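Local coordinates for protein cDNA FLJ56608, highly similar to Homo sapiens chloride channel, calcium activated, family member 1 (CLCA1), mRNA (Homo sapiens, PDB 6PYO) that may mediate calcium-activated chloride conductance and regulate mucus production by goblet cells, this chain being its metal-binding von Willebrand factor type A domain, at residues N23-N26 / R27-A31; D14-G17 / S18-T21; R70-L73 / A74-P78; A31-L34 / F35-T39. All coordinates share one frame; numbering follows the deposited sequence.

Interaction 1 (N23-N26 / R27-A31); sequences NRLN and RLNQA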
loop_
_atom_site.group_PDB
_atom_site.type_symbol
_atom_site.label_atom_id
_atom_site.label_comp_id
_atom_site.label_asym_id
_atom_site.label_seq_id
_atom_site.Cartn_x
_atom_site.Cartn_y
_atom_site.Cartn_z
ATOM N N ASN A 23 -9.725 -14.965 -6.935
ATOM C CA ASN A 23 -10.123 -13.609 -7.282
ATOM C C ASN A 23 -9.286 -12.569 -6.556
ATOM O O ASN A 23 -9.720 -11.421 -6.417
ATOM C CB ASN A 23 -11.600 -13.405 -6.959
ATOM C CG ASN A 23 -12.507 -14.162 -7.899
ATOM O OD1 ASN A 23 -12.432 -13.995 -9.115
ATOM N ND2 ASN A 23 -13.369 -15.005 -7.342
ATOM N N ARG A 24 -8.094 -12.952 -6.085
ATOM C CA ARG A 24 -7.335 -12.064 -5.217
ATOM C C ARG A 24 -7.095 -10.727 -5.885
ATOM O O ARG A 24 -7.236 -9.678 -5.250
ATOM C CB ARG A 24 -6.013 -12.701 -4.831
ATOM C CG ARG A 24 -6.179 -13.963 -4.069
ATOM C CD ARG A 24 -4.858 -14.626 -3.837
ATOM N NE ARG A 24 -5.047 -15.894 -3.154
ATOM C CZ ARG A 24 -4.072 -16.607 -2.608
ATOM N NH1 ARG A 24 -2.801 -16.198 -2.646
ATOM N NH2 ARG A 24 -4.376 -17.727 -1.998
ATOM N N LEU A 25 -6.705 -10.744 -7.157
ATOM C CA LEU A 25 -6.387 -9.491 -7.824
ATOM C C LEU A 25 -7.642 -8.654 -8.044
ATOM O O LEU A 25 -7.602 -7.429 -7.902
ATOM C CB LEU A 25 -5.673 -9.773 -9.136
ATOM C CG LEU A 25 -5.032 -8.544 -9.770
ATOM C CD1 LEU A 25 -3.906 -8.013 -8.952
ATOM C CD2 LEU A 25 -4.550 -8.898 -11.174
ATOM N N ASN A 26 -8.772 -9.296 -8.361
ATOM C CA ASN A 26 -10.040 -8.576 -8.449
ATOM C C ASN A 26 -10.418 -7.954 -7.106
ATOM O O ASN A 26 -10.882 -6.817 -7.057
ATOM C CB ASN A 26 -11.156 -9.510 -8.921
ATOM C CG ASN A 26 -11.215 -9.661 -10.435
ATOM O OD1 ASN A 26 -10.858 -8.748 -11.194
ATOM N ND2 ASN A 26 -11.661 -10.832 -10.885
ATOM N N ARG A 27 -10.218 -8.681 -6.004
ATOM C CA ARG A 27 -10.510 -8.112 -4.698
ATOM C C ARG A 27 -9.574 -6.957 -4.375
ATOM O O ARG A 27 -10.001 -5.944 -3.799
ATOM C CB ARG A 27 -10.431 -9.194 -3.629
ATOM C CG ARG A 27 -11.704 -10.021 -3.542
ATOM C CD ARG A 27 -11.567 -11.193 -2.554
ATOM N NE ARG A 27 -11.165 -12.418 -3.244
ATOM C CZ ARG A 27 -10.168 -13.203 -2.858
ATOM N NH1 ARG A 27 -9.474 -12.911 -1.767
ATOM N NH2 ARG A 27 -9.866 -14.297 -3.557
ATOM N N LEU A 28 -8.299 -7.076 -4.747
ATOM C CA LEU A 28 -7.394 -5.949 -4.576
ATOM C C LEU A 28 -7.910 -4.745 -5.344
ATOM O O LEU A 28 -7.970 -3.637 -4.807
ATOM C CB LEU A 28 -5.977 -6.307 -5.011
ATOM C CG LEU A 28 -4.945 -5.177 -4.937
ATOM C CD1 LEU A 28 -3.570 -5.747 -4.638
ATOM C CD2 LEU A 28 -4.910 -4.384 -6.243
ATOM N N ASN A 29 -8.324 -4.953 -6.593
ATOM C CA ASN A 29 -8.800 -3.835 -7.401
ATOM C C ASN A 29 -10.078 -3.241 -6.829
ATOM O O ASN A 29 -10.254 -2.023 -6.846
ATOM C CB ASN A 29 -9.025 -4.270 -8.851
ATOM C CG ASN A 29 -7.744 -4.382 -9.620
ATOM O OD1 ASN A 29 -6.774 -3.680 -9.338
ATOM N ND2 ASN A 29 -7.707 -5.299 -10.569
ATOM N N GLN A 30 -10.979 -4.087 -6.322
ATOM C CA GLN A 30 -12.195 -3.610 -5.679
ATOM C C GLN A 30 -11.872 -2.736 -4.473
ATOM O O GLN A 30 -12.428 -1.640 -4.313
ATOM C CB GLN A 30 -13.043 -4.793 -5.218
ATOM C CG GLN A 30 -14.115 -5.264 -6.159
ATOM C CD GLN A 30 -14.939 -6.398 -5.554
ATOM O OE1 GLN A 30 -14.578 -7.576 -5.666
ATOM N NE2 GLN A 30 -16.045 -6.046 -4.898
ATOM N N ALA A 31 -10.986 -3.225 -3.599
ATOM C CA ALA A 31 -10.611 -2.472 -2.408
ATOM C C ALA A 31 -9.929 -1.161 -2.785
ATOM O O ALA A 31 -10.226 -0.105 -2.199
ATOM C CB ALA A 31 -9.700 -3.312 -1.511
#

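Interaction 2 (D14-G17 / S18-T21); sequences DKSG and SMAT. With CA (calcium ion), chain C.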
loop_
_atom_site.group_PDB
_atom_site.type_symbol
_atom_site.label_atom_id
_atom_site.label_comp_id
_atom_site.label_asym_id
_atom_site.label_seq_id
_atom_site.Cartn_x
_atom_site.Cartn_y
_atom_site.Cartn_z
ATOM N N ASP A 14 0.140 -5.525 -4.114
ATOM C CA ASP A 14 0.775 -6.780 -4.507
ATOM C C ASP A 14 0.227 -7.228 -5.856
ATOM O O ASP A 14 -0.966 -7.544 -5.972
ATOM C CB ASP A 14 0.490 -7.791 -3.405
ATOM C CG ASP A 14 1.260 -9.090 -3.564
ATOM O OD1 ASP A 14 1.671 -9.415 -4.701
ATOM O OD2 ASP A 14 1.404 -9.772 -2.526
ATOM N N LYS A 15 1.080 -7.212 -6.898
ATOM C CA LYS A 15 0.711 -7.746 -8.202
ATOM C C LYS A 15 1.499 -9.019 -8.540
ATOM O O LYS A 15 1.655 -9.351 -9.723
ATOM C CB LYS A 15 0.886 -6.694 -9.311
ATOM C CG LYS A 15 2.316 -6.139 -9.411
ATOM C CD LYS A 15 2.788 -5.887 -10.826
ATOM C CE LYS A 15 2.670 -7.104 -11.732
ATOM N NZ LYS A 15 3.880 -7.974 -11.684
ATOM N N SER A 16 2.001 -9.732 -7.530
ATOM C CA SER A 16 2.848 -10.903 -7.741
ATOM C C SER A 16 2.025 -12.068 -8.277
ATOM O O SER A 16 0.795 -12.036 -8.295
ATOM C CB SER A 16 3.550 -11.281 -6.440
ATOM O OG SER A 16 2.637 -11.706 -5.428
ATOM N N GLY A 17 2.726 -13.139 -8.691
ATOM C CA GLY A 17 2.041 -14.248 -9.342
ATOM C C GLY A 17 1.005 -14.933 -8.473
ATOM O O GLY A 17 -0.031 -15.382 -8.973
ATOM N N SER A 18 1.277 -15.054 -7.163
ATOM C CA SER A 18 0.295 -15.664 -6.270
ATOM C C SER A 18 -1.034 -14.939 -6.327
ATOM O O SER A 18 -2.077 -15.542 -6.064
ATOM C CB SER A 18 0.774 -15.682 -4.814
ATOM O OG SER A 18 1.189 -14.406 -4.344
ATOM N N MET A 19 -1.015 -13.638 -6.620
ATOM C CA MET A 19 -2.245 -12.865 -6.666
ATOM C C MET A 19 -3.143 -13.289 -7.813
ATOM O O MET A 19 -4.318 -12.912 -7.827
ATOM C CB MET A 19 -1.899 -11.373 -6.756
ATOM C CG MET A 19 -1.245 -10.851 -5.485
ATOM S SD MET A 19 -2.382 -10.865 -4.051
ATOM C CE MET A 19 -3.386 -9.460 -4.503
ATOM N N ALA A 20 -2.623 -14.077 -8.767
ATOM C CA ALA A 20 -3.463 -14.612 -9.830
ATOM C C ALA A 20 -4.413 -15.676 -9.304
ATOM O O ALA A 20 -5.397 -15.992 -9.974
ATOM C CB ALA A 20 -2.601 -15.186 -10.961
ATOM N N THR A 21 -4.153 -16.220 -8.119
ATOM C CA THR A 21 -5.012 -17.256 -7.562
ATOM C C THR A 21 -6.400 -16.714 -7.269
ATOM O O THR A 21 -6.551 -15.606 -6.745
ATOM C CB THR A 21 -4.440 -17.804 -6.255
ATOM O OG1 THR A 21 -3.123 -18.278 -6.453
ATOM C CG2 THR A 21 -5.299 -18.949 -5.720
HETATM CA CA CA C . 3.113 -13.530 -4.034
HETATM O O HOH W 1 3.878 -15.371 -2.693
HETATM O O HOH W 2 2.175 -12.176 -2.336
#

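Interaction 3 (R70-L73 / A74-P78); sequences RDTL and AKRLP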
loop_
_atom_site.group_PDB
_atom_site.type_symbol
_atom_site.label_atom_id
_atom_site.label_comp_id
_atom_site.label_asym_id
_atom_site.label_seq_id
_atom_site.Cartn_x
_atom_site.Cartn_y
_atom_site.Cartn_z
ATOM N N ARG A 70 -8.996 11.143 -8.408
ATOM C CA ARG A 70 -9.350 9.787 -8.017
ATOM C C ARG A 70 -9.264 8.844 -9.206
ATOM O O ARG A 70 -8.709 7.746 -9.102
ATOM C CB ARG A 70 -10.753 9.757 -7.428
ATOM C CG ARG A 70 -10.964 10.767 -6.300
ATOM C CD ARG A 70 -12.368 10.647 -5.750
ATOM N NE ARG A 70 -12.565 11.594 -4.652
ATOM C CZ ARG A 70 -12.223 11.320 -3.409
ATOM N NH1 ARG A 70 -11.682 10.135 -3.140
ATOM N NH2 ARG A 70 -12.399 12.220 -2.446
ATOM N N ASP A 71 -9.866 9.252 -10.330
ATOM C CA ASP A 71 -9.929 8.417 -11.529
ATOM C C ASP A 71 -8.547 8.100 -12.069
ATOM O O ASP A 71 -8.277 6.977 -12.505
ATOM C CB ASP A 71 -10.722 9.123 -12.636
ATOM C CG ASP A 71 -12.195 8.831 -12.585
ATOM O OD1 ASP A 71 -12.554 7.704 -12.193
ATOM O OD2 ASP A 71 -12.994 9.730 -12.931
ATOM N N THR A 72 -7.683 9.098 -12.125
ATOM C CA THR A 72 -6.351 8.854 -12.656
ATOM C C THR A 72 -5.574 7.876 -11.777
ATOM O O THR A 72 -4.788 7.067 -12.291
ATOM C CB THR A 72 -5.580 10.169 -12.809
ATOM O OG1 THR A 72 -4.259 9.875 -13.269
ATOM C CG2 THR A 72 -5.463 10.879 -11.482
ATOM N N LEU A 73 -5.789 7.909 -10.460
ATOM C CA LEU A 73 -5.145 6.900 -9.617
ATOM C C LEU A 73 -5.777 5.536 -9.821
ATOM O O LEU A 73 -5.073 4.519 -9.885
ATOM C CB LEU A 73 -5.230 7.292 -8.142
ATOM C CG LEU A 73 -4.267 8.402 -7.751
ATOM C CD1 LEU A 73 -4.643 9.134 -6.501
ATOM C CD2 LEU A 73 -2.890 7.797 -7.608
ATOM N N ALA A 74 -7.116 5.491 -9.937
ATOM C CA ALA A 74 -7.787 4.203 -10.054
ATOM C C ALA A 74 -7.423 3.492 -11.354
ATOM O O ALA A 74 -7.339 2.259 -11.383
ATOM C CB ALA A 74 -9.299 4.372 -9.937
ATOM N N LYS A 75 -7.217 4.239 -12.437
ATOM C CA LYS A 75 -6.829 3.624 -13.707
ATOM C C LYS A 75 -5.469 2.941 -13.636
ATOM O O LYS A 75 -5.152 2.146 -14.525
ATOM C CB LYS A 75 -6.867 4.690 -14.823
ATOM C CG LYS A 75 -8.308 5.021 -15.275
ATOM C CD LYS A 75 -8.412 6.280 -16.139
ATOM C CE LYS A 75 -9.856 6.511 -16.611
ATOM N NZ LYS A 75 -10.111 7.899 -17.121
ATOM N N ARG A 76 -4.677 3.187 -12.592
ATOM C CA ARG A 76 -3.365 2.572 -12.465
ATOM C C ARG A 76 -3.351 1.358 -11.552
ATOM O O ARG A 76 -2.264 0.869 -11.221
ATOM C CB ARG A 76 -2.335 3.589 -11.973
ATOM C CG ARG A 76 -2.343 4.804 -12.824
ATOM C CD ARG A 76 -1.249 5.805 -12.525
ATOM N NE ARG A 76 -1.419 6.923 -13.457
ATOM C CZ ARG A 76 -0.748 8.068 -13.424
ATOM N NH1 ARG A 76 0.173 8.279 -12.505
ATOM N NH2 ARG A 76 -1.010 9.006 -14.318
ATOM N N LEU A 77 -4.510 0.891 -11.105
ATOM C CA LEU A 77 -4.548 -0.324 -10.330
ATOM C C LEU A 77 -4.095 -1.490 -11.210
ATOM O O LEU A 77 -4.353 -1.480 -12.413
ATOM C CB LEU A 77 -5.968 -0.557 -9.786
ATOM C CG LEU A 77 -6.483 0.483 -8.767
ATOM C CD1 LEU A 77 -7.987 0.310 -8.517
ATOM C CD2 LEU A 77 -5.720 0.386 -7.451
ATOM N N PRO A 78 -3.394 -2.485 -10.649
ATOM C CA PRO A 78 -2.764 -3.519 -11.497
ATOM C C PRO A 78 -3.779 -4.332 -12.284
ATOM O O PRO A 78 -4.737 -4.864 -11.736
ATOM C CB PRO A 78 -2.005 -4.414 -10.507
ATOM C CG PRO A 78 -2.200 -3.806 -9.125
ATOM C CD PRO A 78 -3.235 -2.721 -9.207
HETATM O O HOH W 3 -3.829 7.006 -15.051
#

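Interaction 4 (A31-L34 / F35-T39); sequences AGQL and FLLQT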
loop_
_atom_site.group_PDB
_atom_site.type_symbol
_atom_site.label_atom_id
_atom_site.label_comp_id
_atom_site.label_asym_id
_atom_site.label_seq_id
_atom_site.Cartn_x
_atom_site.Cartn_y
_atom_site.Cartn_z
ATOM N N ALA A 31 -10.986 -3.225 -3.599
ATOM C CA ALA A 31 -10.611 -2.472 -2.408
ATOM C C ALA A 31 -9.929 -1.161 -2.785
ATOM O O ALA A 31 -10.226 -0.105 -2.199
ATOM C CB ALA A 31 -9.700 -3.312 -1.511
ATOM N N GLY A 32 -8.994 -1.217 -3.752
ATOM C CA GLY A 32 -8.333 -0.012 -4.224
ATOM C C GLY A 32 -9.299 0.984 -4.842
ATOM O O GLY A 32 -9.183 2.186 -4.624
ATOM N N GLN A 33 -10.288 0.496 -5.591
ATOM C CA GLN A 33 -11.250 1.401 -6.207
ATOM C C GLN A 33 -12.126 2.055 -5.163
ATOM O O GLN A 33 -12.352 3.259 -5.215
ATOM C CB GLN A 33 -12.120 0.683 -7.225
ATOM C CG GLN A 33 -11.490 0.662 -8.606
ATOM C CD GLN A 33 -12.456 0.237 -9.678
ATOM O OE1 GLN A 33 -13.587 0.725 -9.733
ATOM N NE2 GLN A 33 -12.017 -0.683 -10.544
ATOM N N LEU A 34 -12.627 1.279 -4.206
ATOM C CA LEU A 34 -13.381 1.855 -3.111
ATOM C C LEU A 34 -12.576 2.914 -2.385
ATOM O O LEU A 34 -13.059 4.035 -2.143
ATOM C CB LEU A 34 -13.797 0.767 -2.136
ATOM C CG LEU A 34 -14.837 1.215 -1.129
ATOM C CD1 LEU A 34 -16.183 1.239 -1.860
ATOM C CD2 LEU A 34 -14.859 0.317 0.070
ATOM N N PHE A 35 -11.342 2.583 -2.015
ATOM C CA PHE A 35 -10.533 3.568 -1.320
ATOM C C PHE A 35 -10.358 4.830 -2.145
ATOM O O PHE A 35 -10.526 5.944 -1.632
ATOM C CB PHE A 35 -9.182 3.003 -0.969
ATOM C CG PHE A 35 -8.369 3.913 -0.138
ATOM C CD1 PHE A 35 -8.689 4.133 1.208
ATOM C CD2 PHE A 35 -7.270 4.534 -0.672
ATOM C CE1 PHE A 35 -7.928 4.964 1.985
ATOM C CE2 PHE A 35 -6.496 5.367 0.107
ATOM C CZ PHE A 35 -6.827 5.592 1.425
ATOM N N LEU A 36 -9.986 4.672 -3.418
ATOM C CA LEU A 36 -9.621 5.823 -4.250
ATOM C C LEU A 36 -10.834 6.649 -4.657
ATOM O O LEU A 36 -10.778 7.880 -4.660
ATOM C CB LEU A 36 -8.866 5.348 -5.500
ATOM C CG LEU A 36 -7.480 4.768 -5.248
ATOM C CD1 LEU A 36 -6.854 4.210 -6.517
ATOM C CD2 LEU A 36 -6.600 5.875 -4.659
ATOM N N LEU A 37 -11.929 6.007 -5.017
ATOM C CA LEU A 37 -13.084 6.710 -5.542
ATOM C C LEU A 37 -14.042 7.193 -4.460
ATOM O O LEU A 37 -14.773 8.154 -4.705
ATOM C CB LEU A 37 -13.841 5.815 -6.514
ATOM C CG LEU A 37 -13.032 5.267 -7.696
ATOM C CD1 LEU A 37 -13.918 4.501 -8.686
ATOM C CD2 LEU A 37 -12.275 6.334 -8.467
ATOM N N GLN A 38 -14.029 6.601 -3.262
ATOM C CA GLN A 38 -15.019 6.977 -2.263
ATOM C C GLN A 38 -14.424 7.328 -0.910
ATOM O O GLN A 38 -14.893 8.265 -0.265
ATOM C CB GLN A 38 -16.057 5.846 -2.106
ATOM C CG GLN A 38 -17.291 6.035 -2.979
ATOM C CD GLN A 38 -17.919 4.729 -3.417
ATOM O OE1 GLN A 38 -17.465 4.106 -4.377
ATOM N NE2 GLN A 38 -18.974 4.311 -2.726
ATOM N N THR A 39 -13.392 6.630 -0.474
ATOM C CA THR A 39 -12.977 6.747 0.915
ATOM C C THR A 39 -12.003 7.897 1.156
ATOM O O THR A 39 -12.241 8.708 2.060
ATOM C CB THR A 39 -12.396 5.404 1.376
ATOM O OG1 THR A 39 -13.339 4.395 1.010
ATOM C CG2 THR A 39 -12.155 5.370 2.925
#

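Interaction 1 (N23-N26 / R27-A31)
Arg-27 doubles back along the first turn of helix 24-39 and lays its guanidinium across the backbone of Asn-23 and Arg-24. CG stands beside its own backbone N, and a bend at chi3 (-94°) turns the tip toward the start of the helix. One face of the group then rests over Arg-24 CA, 3.7 Å above the plane and offset toward the rim. Arg-27 NH2 also passes 3.7 Å from Arg-24 CG, while Arg-27 NE and Asn-23 CB approach to 3.9 Å. The two arginine side chains cross at an angle, their guanidinium planes 73° apart. Arg-24, extended from CG to NE, carries its charge to Glu-116 and Asp-114 beside the calcium site, whereas Arg-27 NH1 gives a weak hydrogen bond to Leu-139 O. Beneath them, Arg-27 N bonds Asn-23 O at 2.8 Å. On another flank, Asn-29 CB lies 3.6 Å from Leu-25 O, and Asn-29 ND2 reaches on to Pro-78 O. Leu-28 turns inward against Leu-112 of strand 108-113. An alanine in place of Arg-27 would leave the Asn-23 and Arg-24 backbone without the guanidinium over it, and Leu-139 O would probably lose its weak donor. The like charges, 5.1 Å apart from Arg-24 NE to Arg-27 NH2, are probably eased by the acidic partners of Arg-24, with Leu-139 O a weak acceptor for Arg-27.

Interaction 2 (D14-G17 / S18-T21)
Ser-16 and Ser-18 present their hydroxyls to one calcium ion, with metal bonds of 2.3 Å from Ser-16 OG and 2.1 Å from Ser-18 OG. Both side chains set OG between the backbone N and the carbonyl carbon (chi1 65° and 53°), which brings the two oxygens round to the same metal. Two waters and Thr-85 complete the ligands seen. The sequence Asp-Lys-Ser-Gly-Ser, together with Thr-85, is the metal-ion-dependent adhesion site (MIDAS) motif of VWA domains.

Asp-14 stands one shell back. Its OD1 accepts twice from Ser-16: from N at 2.9 Å, an Asx turn, and from OG at 2.6 Å on the syn lone pair. Thr-113 holds Asp-14 OD2, while Asp-114 takes a hydrogen bond from Ser-18 OG. Met-19 packs against the carboxylate, its CG 3.3 Å from Asp-14 OD1. Bends at chi2 and chi3 curl the thioether back, so that Met-19 CE sits 3.4 Å from Asp-14 O, a buried carbonyl oxygen with no polar partner in the model. Met-19 N to Ser-16 O (2.9 Å) and Ala-20 N to Gly-17 O shape the short 3-10 turn that carries Ser-18. An alanine in place of Asp-14 would strip Ser-16 of both acceptor bonds and would probably leave its hydroxyl free to turn from the metal. Ser-16 OG donates to Asp-14 OD1 while it binds calcium, and the carboxylate behind it probably makes the hydroxyl a stronger ligand.

Interaction 3 (R70-L73 / A74-P78)
Ala-74 N bonds Arg-70 O and Lys-75 N bonds Asp-71 O, each at 2.9 Å, in alpha-helical spacing, after which Arg-76 N reaches only three residues back to Leu-73 O at 3.0 Å, and a type I turn runs from Ala-74 to Leu-77. Among the side chains, Thr-72 and Arg-76 lie alongside each other and point the same way. The methylenes of Arg-76 pass over the backbone, CG standing 3.4 Å from Thr-72 O, and the extended chain (chi2 -173°, chi3 180°) carries the guanidinium out beside the threonine hydroxyl. Thr-72 OG1 sits over one face of that group, 3.5 Å from Arg-76 NH2. A single water joins the pair, donating to Thr-72 O and accepting from Arg-76 NE, both at 2.9 Å. Gln-58 O takes Arg-76 NH1.

This is the exit of helix 67-74, a short helix of the VWA domain wedged between helix 24-39 and the edge of the sheet. Leu-73 forms its inward side, packing on Leu-36, on Val-46 and Met-48 of strand 45-51, and on Ile-62. Arg-70 donates through NH1 to Leu-36 O and through NH2 to Val-40 O.

On the outer side, Lys-75 runs out extended beyond CG, with CG resting 3.4 Å from Asp-71 O. Its NZ ends 5.4 Å from Asp-71 OD2, opposite charges near each other but not in contact.

Interaction 4 (A31-L34 / F35-T39)
Leu-36 packs tightly on the preceding turn, with its CG 3.2 Å from Gly-32 O, while Leu-37 sets CB equally close to Gln-33 O. In both leucines CG lies beside the backbone N, which folds the branch back along the helix. The backbone matches this compactness: Phe-35 N meets Ala-31 O at 2.9 Å, and the bonds from Leu-36 to Gly-32 and from Leu-37 to Gln-33 continue the alpha pattern. Leu-36 is buried against Leu-11 of strand 8-14, Leu-73 and Leu-77. Gln-33 runs beside Leu-37 with OE1 3.9 Å from Leu-37 CD1, on the side facing helix 67-74 and its exit: Leu-37 packs on Arg-70, Asp-71 and Ala-74, and Gln-33 on Leu-77. Phe-35 departs from this direction; with CG anti to the backbone N (chi1 -174°), its ring leads off to Val-9 and Leu-11.

Helix 24-39 is the connection of the beta-alpha-beta crossover between the parallel strands 8-14 and 45-51 of the VWA fold, and these residues form the part that leads on to strand 45-51.

The outer flank is looser. Leu-34, on the surface, crosses Gln-38 at a slant, its CD1 4.0 Å from Gln-38 OE1. Leu-34 CG approaches Thr-39 OG1 no closer than 4.1 Å. Here the helix also widens into a pi-type turn: Leu-34 O accepts from Gln-38 N at 3.0 Å and from Thr-39 N at 3.1 Å. The two bonds are less straight at hydrogen, 143° and 142°, than the inner ones.

From the N terminus, interaction 2 comes first, turning the chain at the calcium site after strand 8-14. Interaction 1 then starts helix 24-39, and interaction 4, which shares Ala-31 with it, carries the same helix to its far end. Interaction 3 follows later, at the exit of helix 67-74. Each contact is local and closes only a turn; none nests in or crosses another. In space they meet: Met-19 lies on Arg-24 and Leu-28, Leu-28 touches Pro-78, and Ala-74 packs on Leu-36. Lys-15 touches Pro-78, while interactions 2 and 4 stay about 9 Å apart at their nearest atoms. Helix 24-39 thus joins the metal loop to helix 67-74.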